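Local structure of racemase (Pseudovibrio sp. JE062, 3MKC) at residues M90-A93 / T94-Q97; L164-K167 / A168-H171; A223-L226 / N227-E230; E296-R299 / I300-A304. The protein is a racemase of the enolase superfamily, in which an N-terminal domain of the mandelate racemase type is joined to a TIM-barrel-like domain. One frame throughout, in Å; residues are numbered along the deposited sequence.

Contact 1 of 4, residues M90-A93 / T94-Q97; sequences MYDA and TQWQ
Thr94 and Gln95 fold back on the carbonyl groups at the end of helix 83-93, and three hydrogen bonds run between them. The hydroxyl OG1 of Thr94 donates to Met90 O at 2.8 Å. With chi1 at 58°, OG1 is tucked between the backbone N and the carbonyl carbon of its own residue, which turns the hydroxyl to the helix. Thr94 N donates to Tyr91 O at 3.2 Å, standing well above the plane of that carbonyl. The third bond is made by the Gln95 amide: NE2 gives a fairly straight bond of 3.1 Å (161°) to Asp92 O, arriving on a lone pair in the carbonyl plane.

Gln95 NE2 also lies 3.1 Å from Asp92 OD1, the carboxylate and amide planes being 43° apart, and Gln95 CG comes obliquely to the Tyr91 ring, 4.4 Å from CE2. Ala93 O is hydrogen-bonded to Thr69 OG1.

Three successive carbonyls, of Met90, Tyr91 and Asp92, thus find donors in the two residues Thr94 and Gln95. Side chains supply two of these donors, as is common where a helix gives way to a turn; here they serve the passage from helix 83-93 to helix 95-98 in the N-terminal domain.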
HETATM    1  N   MSE A  90       9.438   5.314 -18.730  1.00 12.45           N
HETATM    2  CA  MSE A  90      10.339   5.405 -17.594  1.00 12.66           C
HETATM    3  C   MSE A  90      10.960   4.039 -17.311  1.00 12.69           C
HETATM    4  O   MSE A  90      12.181   3.918 -17.138  1.00 12.24           O
HETATM    5  CB  MSE A  90       9.588   5.897 -16.349  1.00 12.86           C
HETATM    6  CG  MSE A  90       9.161   7.361 -16.389  1.00 17.70           C
HETATM    7 SE   MSE A  90       8.437   7.935 -14.694  1.00 24.48          SE
HETATM    8  CE  MSE A  90       6.796   6.927 -14.763  1.00 18.22           C
ATOM      9  N   TYR A  91      10.115   3.013 -17.262  1.00 12.38           N
ATOM     10  CA  TYR A  91      10.587   1.658 -16.991  1.00 11.12           C
ATOM     11  C   TYR A  91      11.622   1.204 -18.021  1.00 11.56           C
ATOM     12  O   TYR A  91      12.693   0.724 -17.664  1.00 12.63           O
ATOM     13  CB  TYR A  91       9.416   0.671 -16.992  1.00 10.42           C
ATOM     14  CG  TYR A  91       9.814  -0.730 -16.571  1.00 10.32           C
ATOM     15  CD1 TYR A  91       9.818  -1.099 -15.229  1.00 10.70           C
ATOM     16  CD2 TYR A  91      10.209  -1.679 -17.515  1.00 11.64           C
ATOM     17  CE1 TYR A  91      10.203  -2.384 -14.833  1.00  9.95           C
ATOM     18  CE2 TYR A  91      10.598  -2.960 -17.133  1.00 11.63           C
ATOM     19  CZ  TYR A  91      10.590  -3.307 -15.790  1.00 10.51           C
ATOM     20  OH  TYR A  91      10.955  -4.579 -15.407  1.00 12.03           O
ATOM     21  N   ASP A  92      11.292   1.356 -19.299  1.00 12.78           N
ATOM     22  CA  ASP A  92      12.194   0.937 -20.362  1.00 14.17           C
ATOM     23  C   ASP A  92      13.557   1.615 -20.289  1.00 12.92           C
ATOM     24  O   ASP A  92      14.580   0.987 -20.536  1.00 12.54           O
ATOM     25  CB  ASP A  92      11.569   1.231 -21.728  1.00 16.88           C
ATOM     26  CG  ASP A  92      12.475   0.840 -22.874  1.00 23.38           C
ATOM     27  OD1 ASP A  92      12.718  -0.373 -23.059  1.00 26.82           O
ATOM     28  OD2 ASP A  92      12.960   1.746 -23.587  1.00 27.35           O
ATOM     29  N   ALA A  93      13.568   2.899 -19.942  1.00 13.12           N
ATOM     30  CA  ALA A  93      14.815   3.660 -19.897  1.00 13.11           C
ATOM     31  C   ALA A  93      15.667   3.467 -18.651  1.00 13.69           C
ATOM     32  O   ALA A  93      16.795   3.957 -18.589  1.00 17.15           O
ATOM     33  CB  ALA A  93      14.508   5.148 -20.082  1.00 11.87           C
ATOM     34  N   THR A  94      15.151   2.739 -17.669  1.00 15.78           N
ATOM     35  CA  THR A  94      15.876   2.538 -16.423  1.00 14.68           C
ATOM     36  C   THR A  94      16.114   1.066 -16.076  1.00 14.78           C
ATOM     37  O   THR A  94      16.469   0.749 -14.946  1.00 16.63           O
ATOM     38  CB  THR A  94      15.099   3.168 -15.265  1.00 15.10           C
ATOM     39  OG1 THR A  94      13.795   2.574 -15.213  1.00 14.39           O
ATOM     40  CG2 THR A  94      14.948   4.683 -15.471  1.00 15.99           C
ATOM     41  N   GLN A  95      15.923   0.174 -17.040  1.00 13.92           N
ATOM     42  CA  GLN A  95      16.101  -1.253 -16.796  1.00 15.39           C
ATOM     43  C   GLN A  95      17.426  -1.659 -16.159  1.00 14.27           C
ATOM     44  O   GLN A  95      17.473  -2.623 -15.386  1.00 14.38           O
ATOM     45  CB  GLN A  95      15.944  -2.036 -18.094  1.00 16.70           C
ATOM     46  CG  GLN A  95      14.563  -2.005 -18.690  1.00 19.30           C
ATOM     47  CD  GLN A  95      14.506  -2.790 -19.975  1.00 19.73           C
ATOM     48  OE1 GLN A  95      14.639  -4.013 -19.972  1.00 20.53           O
ATOM     49  NE2 GLN A  95      14.321  -2.090 -21.088  1.00 19.88           N
ATOM     50  N   TRP A  96      18.505  -0.947 -16.478  1.00 13.21           N
ATOM     51  CA  TRP A  96      19.795  -1.332 -15.926  1.00 13.30           C
ATOM     52  C   TRP A  96      19.834  -1.347 -14.402  1.00 13.22           C
ATOM     53  O   TRP A  96      20.524  -2.176 -13.813  1.00 13.17           O
ATOM     54  CB  TRP A  96      20.927  -0.436 -16.456  1.00 15.13           C
ATOM     55  CG  TRP A  96      22.269  -1.103 -16.309  1.00 16.32           C
ATOM     56  CD1 TRP A  96      23.223  -0.840 -15.365  1.00 16.60           C
ATOM     57  CD2 TRP A  96      22.765  -2.206 -17.082  1.00 16.26           C
ATOM     58  NE1 TRP A  96      24.282  -1.714 -15.501  1.00 17.28           N
ATOM     59  CE2 TRP A  96      24.023  -2.563 -16.546  1.00 17.89           C
ATOM     60  CE3 TRP A  96      22.265  -2.930 -18.171  1.00 18.67           C
ATOM     61  CZ2 TRP A  96      24.789  -3.615 -17.063  1.00 18.54           C
ATOM     62  CZ3 TRP A  96      23.026  -3.981 -18.687  1.00 18.01           C
ATOM     63  CH2 TRP A  96      24.274  -4.311 -18.130  1.00 19.90           C
ATOM     64  N   GLN A  97      19.093  -0.448 -13.759  1.00 12.87           N
ATOM     65  CA  GLN A  97      19.093  -0.420 -12.296  1.00 13.20           C
ATOM     66  C   GLN A  97      17.742  -0.163 -11.639  1.00 13.30           C
ATOM     67  O   GLN A  97      17.684   0.070 -10.438  1.00 15.74           O
ATOM     68  CB  GLN A  97      20.099   0.622 -11.779  1.00 13.45           C
ATOM     69  CG  GLN A  97      19.872   2.050 -12.273  1.00 13.77           C
ATOM     70  CD  GLN A  97      20.947   3.022 -11.777  1.00 15.52           C
ATOM     71  OE1 GLN A  97      22.038   2.608 -11.395  1.00 16.82           O
ATOM     72  NE2 GLN A  97      20.640   4.318 -11.802  1.00 13.78           N
TER

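Contact 2 of 4, residues L164-K167 / A168-H171; sequences LLEK and AKAH
The C-terminal turn of helix 154-170, in the TIM-barrel-like domain, ends with the His171 ring folded back onto Lys167. His171 is the first residue to leave helical backbone angles, and its ND1 donates to Lys167 O at 2.9 Å (N-H...O angle 141°). The oxygen sits at the ring edge, somewhat out of its plane. The same oxygen receives a weak bond from His171 N, 3.0 Å away. A chi1 of -70° sets the His171 ring beside its own backbone N, within range of this carbonyl. Lys167, extended along its whole length, crosses the ring obliquely, with its CG 3.6 Å from His171 CE1. Its NZ goes past the histidine to a hydrogen bond with Glu344 O, and the lysine makes a cation-pi contact with Phe345, which the His171 ring meets edge-to-face.

Glu166 and Lys169, one turn apart, lie side by side and point the same way. Their salt bridge is long, 3.9 Å from Glu166 OE1 to Lys169 NZ, and the closer approach is to Lys169 CE, at 3.3 Å. Lys169 NZ is also bonded to Ile201 O of helix 188-202.

The histidine imidazole therefore reinforces the backbone bonding of Lys167 O just where the helix runs out. At this length the Glu166-Lys169 attraction is probably modest, and the ammonium has a hydrogen-bonded partner in Ile201 O.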
ATOM      1  N   LEU A 164      -7.613  -0.928  21.688  1.00 26.93           N
ATOM      2  CA  LEU A 164      -7.641  -0.633  20.259  1.00 26.26           C
ATOM      3  C   LEU A 164      -8.756  -1.440  19.614  1.00 25.20           C
ATOM      4  O   LEU A 164      -9.499  -0.933  18.775  1.00 26.71           O
ATOM      5  CB  LEU A 164      -6.299  -0.982  19.606  1.00 26.72           C
ATOM      6  CG  LEU A 164      -5.105  -0.108  20.003  1.00 27.85           C
ATOM      7  CD1 LEU A 164      -3.840  -0.599  19.318  1.00 25.21           C
ATOM      8  CD2 LEU A 164      -5.386   1.332  19.619  1.00 27.31           C
ATOM      9  N   LEU A 165      -8.875  -2.702  20.016  1.00 25.19           N
ATOM     10  CA  LEU A 165      -9.911  -3.572  19.475  1.00 24.96           C
ATOM     11  C   LEU A 165     -11.304  -3.095  19.892  1.00 25.25           C
ATOM     12  O   LEU A 165     -12.238  -3.101  19.084  1.00 24.49           O
ATOM     13  CB  LEU A 165      -9.683  -5.018  19.945  1.00 23.76           C
ATOM     14  CG  LEU A 165      -8.381  -5.685  19.484  1.00 24.43           C
ATOM     15  CD1 LEU A 165      -8.273  -7.084  20.083  1.00 25.27           C
ATOM     16  CD2 LEU A 165      -8.357  -5.760  17.964  1.00 23.67           C
ATOM     17  N   GLU A 166     -11.446  -2.676  21.148  1.00 25.87           N
ATOM     18  CA  GLU A 166     -12.739  -2.198  21.627  1.00 26.18           C
ATOM     19  C   GLU A 166     -13.139  -0.927  20.879  1.00 26.11           C
ATOM     20  O   GLU A 166     -14.306  -0.744  20.532  1.00 27.14           O
ATOM     21  CB  GLU A 166     -12.691  -1.922  23.138  1.00 27.69           C
ATOM     22  CG  GLU A 166     -12.403  -3.148  24.007  1.00 29.38           C
ATOM     23  CD  GLU A 166     -13.533  -4.167  24.016  1.00 31.47           C
ATOM     24  OE1 GLU A 166     -14.520  -3.993  23.267  1.00 32.46           O
ATOM     25  OE2 GLU A 166     -13.427  -5.154  24.778  1.00 33.11           O
ATOM     26  N   LYS A 167     -12.166  -0.057  20.624  1.00 25.25           N
ATOM     27  CA  LYS A 167     -12.425   1.191  19.914  1.00 25.57           C
ATOM     28  C   LYS A 167     -12.866   0.914  18.483  1.00 25.29           C
ATOM     29  O   LYS A 167     -13.750   1.586  17.959  1.00 24.89           O
ATOM     30  CB  LYS A 167     -11.175   2.078  19.904  1.00 24.92           C
ATOM     31  CG  LYS A 167     -11.410   3.460  19.297  1.00 24.49           C
ATOM     32  CD  LYS A 167     -10.186   4.348  19.445  1.00 24.57           C
ATOM     33  CE  LYS A 167     -10.440   5.734  18.885  1.00 26.53           C
ATOM     34  NZ  LYS A 167      -9.275   6.642  19.095  1.00 28.03           N
ATOM     35  N   ALA A 168     -12.245  -0.080  17.852  1.00 26.55           N
ATOM     36  CA  ALA A 168     -12.594  -0.433  16.478  1.00 25.47           C
ATOM     37  C   ALA A 168     -14.054  -0.853  16.420  1.00 24.96           C
ATOM     38  O   ALA A 168     -14.772  -0.485  15.495  1.00 25.90           O
ATOM     39  CB  ALA A 168     -11.701  -1.569  15.975  1.00 26.01           C
ATOM     40  N   LYS A 169     -14.494  -1.622  17.412  1.00 25.18           N
ATOM     41  CA  LYS A 169     -15.878  -2.074  17.454  1.00 25.65           C
ATOM     42  C   LYS A 169     -16.809  -0.890  17.686  1.00 25.83           C
ATOM     43  O   LYS A 169     -17.911  -0.830  17.134  1.00 23.63           O
ATOM     44  CB  LYS A 169     -16.064  -3.110  18.563  1.00 27.84           C
ATOM     45  CG  LYS A 169     -15.103  -4.283  18.446  1.00 29.73           C
ATOM     46  CD  LYS A 169     -15.646  -5.550  19.086  1.00 31.99           C
ATOM     47  CE  LYS A 169     -15.838  -5.416  20.581  1.00 33.45           C
ATOM     48  NZ  LYS A 169     -16.326  -6.697  21.164  1.00 33.56           N
ATOM     49  N   ALA A 170     -16.352   0.053  18.504  1.00 26.83           N
ATOM     50  CA  ALA A 170     -17.134   1.244  18.815  1.00 27.41           C
ATOM     51  C   ALA A 170     -17.352   2.095  17.569  1.00 27.73           C
ATOM     52  O   ALA A 170     -18.344   2.821  17.472  1.00 27.17           O
ATOM     53  CB  ALA A 170     -16.428   2.064  19.892  1.00 29.32           C
ATOM     54  N   HIS A 171     -16.420   2.009  16.620  1.00 26.68           N
ATOM     55  CA  HIS A 171     -16.518   2.775  15.377  1.00 26.22           C
ATOM     56  C   HIS A 171     -16.995   1.897  14.229  1.00 26.05           C
ATOM     57  O   HIS A 171     -16.878   2.273  13.061  1.00 26.65           O
ATOM     58  CB  HIS A 171     -15.161   3.372  15.001  1.00 26.29           C
ATOM     59  CG  HIS A 171     -14.708   4.476  15.902  1.00 26.39           C
ATOM     60  ND1 HIS A 171     -14.469   4.292  17.246  1.00 27.02           N
ATOM     61  CD2 HIS A 171     -14.416   5.772  15.643  1.00 25.64           C
ATOM     62  CE1 HIS A 171     -14.049   5.426  17.777  1.00 25.86           C
ATOM     63  NE2 HIS A 171     -14.008   6.339  16.825  1.00 25.80           N
TER

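Contact 3 of 4, residues A223-L226 / N227-E230; sequences ARLL and NSIE
Ala223 O stands over one face of the Asn227 amide, 3.1 Å from Asn227 CG. Because this oxygen is above the plane, the similarly close ND2 makes no hydrogen bond with it; ND2 donates instead to Asn255 O, beyond the helix. The same Ala223 O is bonded by Asn227 N at 2.8 Å, an ordinary helical link. With CG set beside its own backbone N (chi1 -75°), Asn227 brings its amide back along the preceding turn. The other flat group, the guanidinium of Arg224, takes no part in the contact.

Towards the end of the helix, Ser228 OG donates to Leu225 O at 2.8 Å, tilted by 23° from the carbonyl plane, while Ser228 N and Ile229 N add weak bonds to the same oxygen. Ile229 N also has a weak bond to Leu226 O, so the regular pattern of bonds frays here.

Apolar groups lie on the inner side. Leu226 CD2 and Ile229 CD1 touch at 4.3 Å, and Ile229 CG1 rests 3.5 Å from Leu226 O. Leu225 and Ile229 both pack on helix 188-202, at Ala192, while Leu226 reaches Tyr212.

This is the C-terminal end of the helix in the beta-alpha-beta unit formed by strand 207-211, helix 219-228 and strand 236-238. As backbone bonding weakens, the serine hydroxyl takes over at Leu225 O; the amide, with Ala223 O over one face, spends an N-H on Asn255 O.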
ATOM      1  N   ALA A 223       2.080 -24.497   9.245  1.00 15.09           N
ATOM      2  CA  ALA A 223       0.835 -25.203   8.938  1.00 15.30           C
ATOM      3  C   ALA A 223       0.194 -25.729  10.218  1.00 15.71           C
ATOM      4  O   ALA A 223      -1.023 -25.644  10.383  1.00 16.75           O
ATOM      5  CB  ALA A 223       1.100 -26.354   7.969  1.00 14.10           C
ATOM      6  N   ARG A 224       1.007 -26.268  11.125  1.00 17.13           N
ATOM      7  CA  ARG A 224       0.470 -26.780  12.390  1.00 17.66           C
ATOM      8  C   ARG A 224      -0.215 -25.660  13.149  1.00 16.80           C
ATOM      9  O   ARG A 224      -1.325 -25.820  13.654  1.00 17.16           O
ATOM     10  CB  ARG A 224       1.577 -27.368  13.269  1.00 20.49           C
ATOM     11  CG  ARG A 224       1.790 -28.844  13.065  1.00 24.90           C
ATOM     12  CD  ARG A 224       2.691 -29.438  14.140  1.00 27.28           C
ATOM     13  NE  ARG A 224       2.867 -30.872  13.932  1.00 28.04           N
ATOM     14  CZ  ARG A 224       3.673 -31.640  14.658  1.00 28.57           C
ATOM     15  NH1 ARG A 224       4.382 -31.108  15.646  1.00 27.25           N
ATOM     16  NH2 ARG A 224       3.775 -32.936  14.384  1.00 26.98           N
ATOM     17  N   LEU A 225       0.457 -24.519  13.231  1.00 17.44           N
ATOM     18  CA  LEU A 225      -0.101 -23.373  13.932  1.00 16.80           C
ATOM     19  C   LEU A 225      -1.405 -22.916  13.291  1.00 17.61           C
ATOM     20  O   LEU A 225      -2.421 -22.786  13.967  1.00 17.26           O
ATOM     21  CB  LEU A 225       0.902 -22.219  13.939  1.00 17.72           C
ATOM     22  CG  LEU A 225       0.396 -20.842  14.380  1.00 17.31           C
ATOM     23  CD1 LEU A 225      -0.170 -20.912  15.792  1.00 17.88           C
ATOM     24  CD2 LEU A 225       1.534 -19.843  14.306  1.00 15.39           C
ATOM     25  N   LEU A 226      -1.384 -22.680  11.983  1.00 16.73           N
ATOM     26  CA  LEU A 226      -2.590 -22.222  11.305  1.00 15.72           C
ATOM     27  C   LEU A 226      -3.723 -23.238  11.372  1.00 15.52           C
ATOM     28  O   LEU A 226      -4.890 -22.869  11.495  1.00 15.96           O
ATOM     29  CB  LEU A 226      -2.277 -21.863   9.850  1.00 15.28           C
ATOM     30  CG  LEU A 226      -1.289 -20.704   9.669  1.00 14.51           C
ATOM     31  CD1 LEU A 226      -1.161 -20.389   8.183  1.00 15.16           C
ATOM     32  CD2 LEU A 226      -1.778 -19.464  10.427  1.00 14.12           C
ATOM     33  N   ASN A 227      -3.391 -24.521  11.304  1.00 16.19           N
ATOM     34  CA  ASN A 227      -4.428 -25.533  11.373  1.00 17.74           C
ATOM     35  C   ASN A 227      -5.089 -25.587  12.746  1.00 18.94           C
ATOM     36  O   ASN A 227      -6.280 -25.864  12.848  1.00 21.81           O
ATOM     37  CB  ASN A 227      -3.868 -26.911  11.000  1.00 16.06           C
ATOM     38  CG  ASN A 227      -3.647 -27.056   9.509  1.00 17.81           C
ATOM     39  OD1 ASN A 227      -4.326 -26.410   8.714  1.00 19.16           O
ATOM     40  ND2 ASN A 227      -2.711 -27.917   9.120  1.00 17.24           N
ATOM     41  N   SER A 228      -4.334 -25.291  13.796  1.00 20.26           N
ATOM     42  CA  SER A 228      -4.886 -25.344  15.152  1.00 21.31           C
ATOM     43  C   SER A 228      -5.785 -24.165  15.518  1.00 22.95           C
ATOM     44  O   SER A 228      -6.497 -24.214  16.522  1.00 22.30           O
ATOM     45  CB  SER A 228      -3.754 -25.454  16.180  1.00 21.34           C
ATOM     46  OG  SER A 228      -3.056 -24.229  16.307  1.00 21.70           O
ATOM     47  N   ILE A 229      -5.756 -23.104  14.716  1.00 21.92           N
ATOM     48  CA  ILE A 229      -6.594 -21.942  15.005  1.00 23.47           C
ATOM     49  C   ILE A 229      -7.634 -21.709  13.919  1.00 22.99           C
ATOM     50  O   ILE A 229      -8.096 -20.588  13.709  1.00 23.30           O
ATOM     51  CB  ILE A 229      -5.752 -20.665  15.182  1.00 22.24           C
ATOM     52  CG1 ILE A 229      -4.969 -20.365  13.901  1.00 22.65           C
ATOM     53  CG2 ILE A 229      -4.812 -20.829  16.376  1.00 21.30           C
ATOM     54  CD1 ILE A 229      -4.167 -19.085  13.980  1.00 21.31           C
ATOM     55  N   GLU A 230      -8.005 -22.786  13.239  1.00 23.96           N
ATOM     56  CA  GLU A 230      -8.997 -22.721  12.184  1.00 24.90           C
ATOM     57  C   GLU A 230     -10.321 -22.200  12.752  1.00 25.26           C
ATOM     58  O   GLU A 230     -11.040 -21.451  12.092  1.00 25.49           O
ATOM     59  CB  GLU A 230      -9.182 -24.117  11.575  1.00 28.04           C
ATOM     60  CG  GLU A 230      -9.895 -24.129  10.235  1.00 30.71           C
ATOM     61  CD  GLU A 230      -9.929 -25.505   9.592  1.00 31.22           C
ATOM     62  OE1 GLU A 230      -8.855 -26.018   9.207  1.00 31.62           O
ATOM     63  OE2 GLU A 230     -11.036 -26.072   9.465  1.00 31.80           O
TER

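Contact 4 of 4, residues E296-R299 / I300-A304; sequences ELRR and ITEMA
From Glu296 to Met303 the backbone is regular helix, each of Ile300, Thr301, Glu302 and Met303 donating to the carbonyl four residues back, with Ile300 N meeting Glu296 O at 2.8 Å nearly along the C=O axis. Thr301 gives Leu297 O a second donor: OG1, beside its own backbone N at a chi1 of -56°, bonds it at 2.7 Å. Thr301 N and OG1 come to that oxygen from opposite faces of the carbonyl plane, and OG1 is also bonded to Tyr328 OH.

Ile300 crosses the Glu296 chain at about a right angle, its CD1 3.8 Å from Glu296 CG. The carboxylate is gripped side-on by Arg299, whose NE and NH2 both reach Glu296 OE1, NE at 2.8 Å, with the oxygen in the guanidinium plane. The other oxygen, OE2, is held by Arg269, so two arginines probably stabilise the buried carboxylate as an anion. Arg298 and Glu302 run alongside each other, but their salt bridge is long, 3.7 Å from Arg298 NE to Glu302 OE2, and the two planes are turned 68° apart.

Helix 293-306 links strands 283-284 and 310-311 in a beta-alpha-beta unit. Thr301 and Ala304 lie on Val311, Ile300 and Met303 face helix 268-277, and Arg299 makes a cation-pi contact with Trp87 of helix 83-93.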
ATOM      1  N   GLU A 296       0.606  -0.097 -12.126  1.00 10.29           N
ATOM      2  CA  GLU A 296       1.019  -1.491 -12.015  1.00  9.83           C
ATOM      3  C   GLU A 296       0.019  -2.256 -11.146  1.00 10.46           C
ATOM      4  O   GLU A 296      -0.249  -3.434 -11.381  1.00 10.87           O
ATOM      5  CB  GLU A 296       2.426  -1.589 -11.419  1.00 10.30           C
ATOM      6  CG  GLU A 296       3.042  -2.989 -11.556  1.00 10.21           C
ATOM      7  CD  GLU A 296       3.421  -3.346 -12.992  1.00 12.01           C
ATOM      8  OE1 GLU A 296       2.792  -2.823 -13.931  1.00 13.78           O
ATOM      9  OE2 GLU A 296       4.344  -4.171 -13.175  1.00 13.43           O
ATOM     10  N   LEU A 297      -0.549  -1.588 -10.145  1.00 10.57           N
ATOM     11  CA  LEU A 297      -1.525  -2.252  -9.286  1.00 11.32           C
ATOM     12  C   LEU A 297      -2.768  -2.643 -10.083  1.00 11.28           C
ATOM     13  O   LEU A 297      -3.436  -3.638  -9.772  1.00 11.75           O
ATOM     14  CB  LEU A 297      -1.903  -1.358  -8.098  1.00 12.13           C
ATOM     15  CG  LEU A 297      -0.929  -1.445  -6.919  1.00 11.38           C
ATOM     16  CD1 LEU A 297      -1.298  -0.418  -5.868  1.00 12.87           C
ATOM     17  CD2 LEU A 297      -0.966  -2.846  -6.312  1.00 12.45           C
ATOM     18  N   ARG A 298      -3.081  -1.869 -11.115  1.00 11.62           N
ATOM     19  CA  ARG A 298      -4.233  -2.194 -11.948  1.00 12.74           C
ATOM     20  C   ARG A 298      -3.929  -3.457 -12.755  1.00 12.21           C
ATOM     21  O   ARG A 298      -4.767  -4.348 -12.862  1.00 11.94           O
ATOM     22  CB  ARG A 298      -4.562  -1.050 -12.904  1.00 17.10           C
ATOM     23  CG  ARG A 298      -5.799  -1.318 -13.736  1.00 21.51           C
ATOM     24  CD  ARG A 298      -6.063  -0.202 -14.730  1.00 27.32           C
ATOM     25  NE  ARG A 298      -7.407  -0.310 -15.282  1.00 32.23           N
ATOM     26  CZ  ARG A 298      -7.941   0.556 -16.141  1.00 35.84           C
ATOM     27  NH1 ARG A 298      -7.243   1.606 -16.558  1.00 35.37           N
ATOM     28  NH2 ARG A 298      -9.183   0.376 -16.573  1.00 37.18           N
ATOM     29  N   ARG A 299      -2.732  -3.531 -13.337  1.00 11.49           N
ATOM     30  CA  ARG A 299      -2.386  -4.723 -14.111  1.00  9.32           C
ATOM     31  C   ARG A 299      -2.329  -5.932 -13.199  1.00  9.31           C
ATOM     32  O   ARG A 299      -2.803  -7.014 -13.545  1.00 10.82           O
ATOM     33  CB  ARG A 299      -1.043  -4.546 -14.821  1.00 10.76           C
ATOM     34  CG  ARG A 299      -1.157  -3.698 -16.077  1.00 13.91           C
ATOM     35  CD  ARG A 299       0.130  -3.694 -16.869  1.00 16.17           C
ATOM     36  NE  ARG A 299       1.164  -2.874 -16.248  1.00 15.06           N
ATOM     37  CZ  ARG A 299       1.577  -1.703 -16.731  1.00 18.28           C
ATOM     38  NH1 ARG A 299       1.040  -1.212 -17.837  1.00 20.03           N
ATOM     39  NH2 ARG A 299       2.546  -1.033 -16.123  1.00 14.89           N
ATOM     40  N   ILE A 300      -1.747  -5.732 -12.024  1.00  9.54           N
ATOM     41  CA  ILE A 300      -1.620  -6.793 -11.045  1.00  9.15           C
ATOM     42  C   ILE A 300      -2.982  -7.303 -10.586  1.00  9.95           C
ATOM     43  O   ILE A 300      -3.194  -8.507 -10.456  1.00 10.09           O
ATOM     44  CB  ILE A 300      -0.841  -6.295  -9.823  1.00  9.94           C
ATOM     45  CG1 ILE A 300       0.614  -6.051 -10.223  1.00 10.81           C
ATOM     46  CG2 ILE A 300      -0.969  -7.285  -8.670  1.00  9.47           C
ATOM     47  CD1 ILE A 300       1.447  -5.399  -9.131  1.00 12.50           C
ATOM     48  N   THR A 301      -3.914  -6.386 -10.349  1.00  9.70           N
ATOM     49  CA  THR A 301      -5.223  -6.795  -9.874  1.00  8.56           C
ATOM     50  C   THR A 301      -6.077  -7.506 -10.920  1.00  9.33           C
ATOM     51  O   THR A 301      -6.785  -8.459 -10.603  1.00  9.75           O
ATOM     52  CB  THR A 301      -5.999  -5.588  -9.310  1.00  7.72           C
ATOM     53  OG1 THR A 301      -5.214  -4.967  -8.284  1.00 11.64           O
ATOM     54  CG2 THR A 301      -7.322  -6.044  -8.700  1.00 12.39           C
ATOM     55  N   GLU A 302      -6.016  -7.050 -12.165  1.00  9.83           N
ATOM     56  CA  GLU A 302      -6.812  -7.678 -13.211  1.00 10.46           C
ATOM     57  C   GLU A 302      -6.288  -9.084 -13.435  1.00  9.95           C
ATOM     58  O   GLU A 302      -7.060  -9.994 -13.705  1.00 11.77           O
ATOM     59  CB  GLU A 302      -6.776  -6.849 -14.502  1.00 11.28           C
ATOM     60  CG  GLU A 302      -7.405  -5.460 -14.313  1.00 16.75           C
ATOM     61  CD  GLU A 302      -7.667  -4.703 -15.615  1.00 21.58           C
ATOM     62  OE1 GLU A 302      -6.964  -4.936 -16.621  1.00 18.90           O
ATOM     63  OE2 GLU A 302      -8.578  -3.850 -15.618  1.00 22.26           O
HETATM   64  N   MSE A 303      -4.976  -9.256 -13.300  1.00  9.41           N
HETATM   65  CA  MSE A 303      -4.361 -10.578 -13.455  1.00  9.31           C
HETATM   66  C   MSE A 303      -4.797 -11.439 -12.272  1.00 10.26           C
HETATM   67  O   MSE A 303      -5.122 -12.623 -12.416  1.00 11.65           O
HETATM   68  CB  MSE A 303      -2.830 -10.458 -13.469  1.00  9.96           C
HETATM   69  CG  MSE A 303      -2.078 -11.803 -13.322  1.00 14.78           C
HETATM   70 SE   MSE A 303      -0.155 -11.736 -13.450  1.00 21.17          SE
HETATM   71  CE  MSE A 303       0.160 -10.536 -12.039  1.00 12.18           C
ATOM     72  N   ALA A 304      -4.796 -10.822 -11.097  1.00 11.20           N
ATOM     73  CA  ALA A 304      -5.180 -11.514  -9.876  1.00  8.74           C
ATOM     74  C   ALA A 304      -6.624 -12.001  -9.970  1.00  9.82           C
ATOM     75  O   ALA A 304      -6.914 -13.158  -9.693  1.00  7.82           O
ATOM     76  CB  ALA A 304      -5.016 -10.586  -8.683  1.00 11.25           C
TER

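Overall arrangement
All four contacts are local, each between adjoining segments, so none encloses a loop; along the chain they follow in series, without nesting or crossing. Contact 1 marks the passage from helix 83-93 to helix 95-98 in the N-terminal domain. Contacts 2 and 3 finish helices 154-170 and 219-228 of the barrel-like domain, and helix 188-202 packs against both. Contact 4 lies within helix 293-306, farther along the same domain. Contacts 1 and 2 stand on opposite sides of the chain's centre, whereas contacts 1 and 4 have nearest atoms about 6 Å apart. Trp87, on helix 83-93, bridges that gap between domains, meeting both Tyr91 and Arg299.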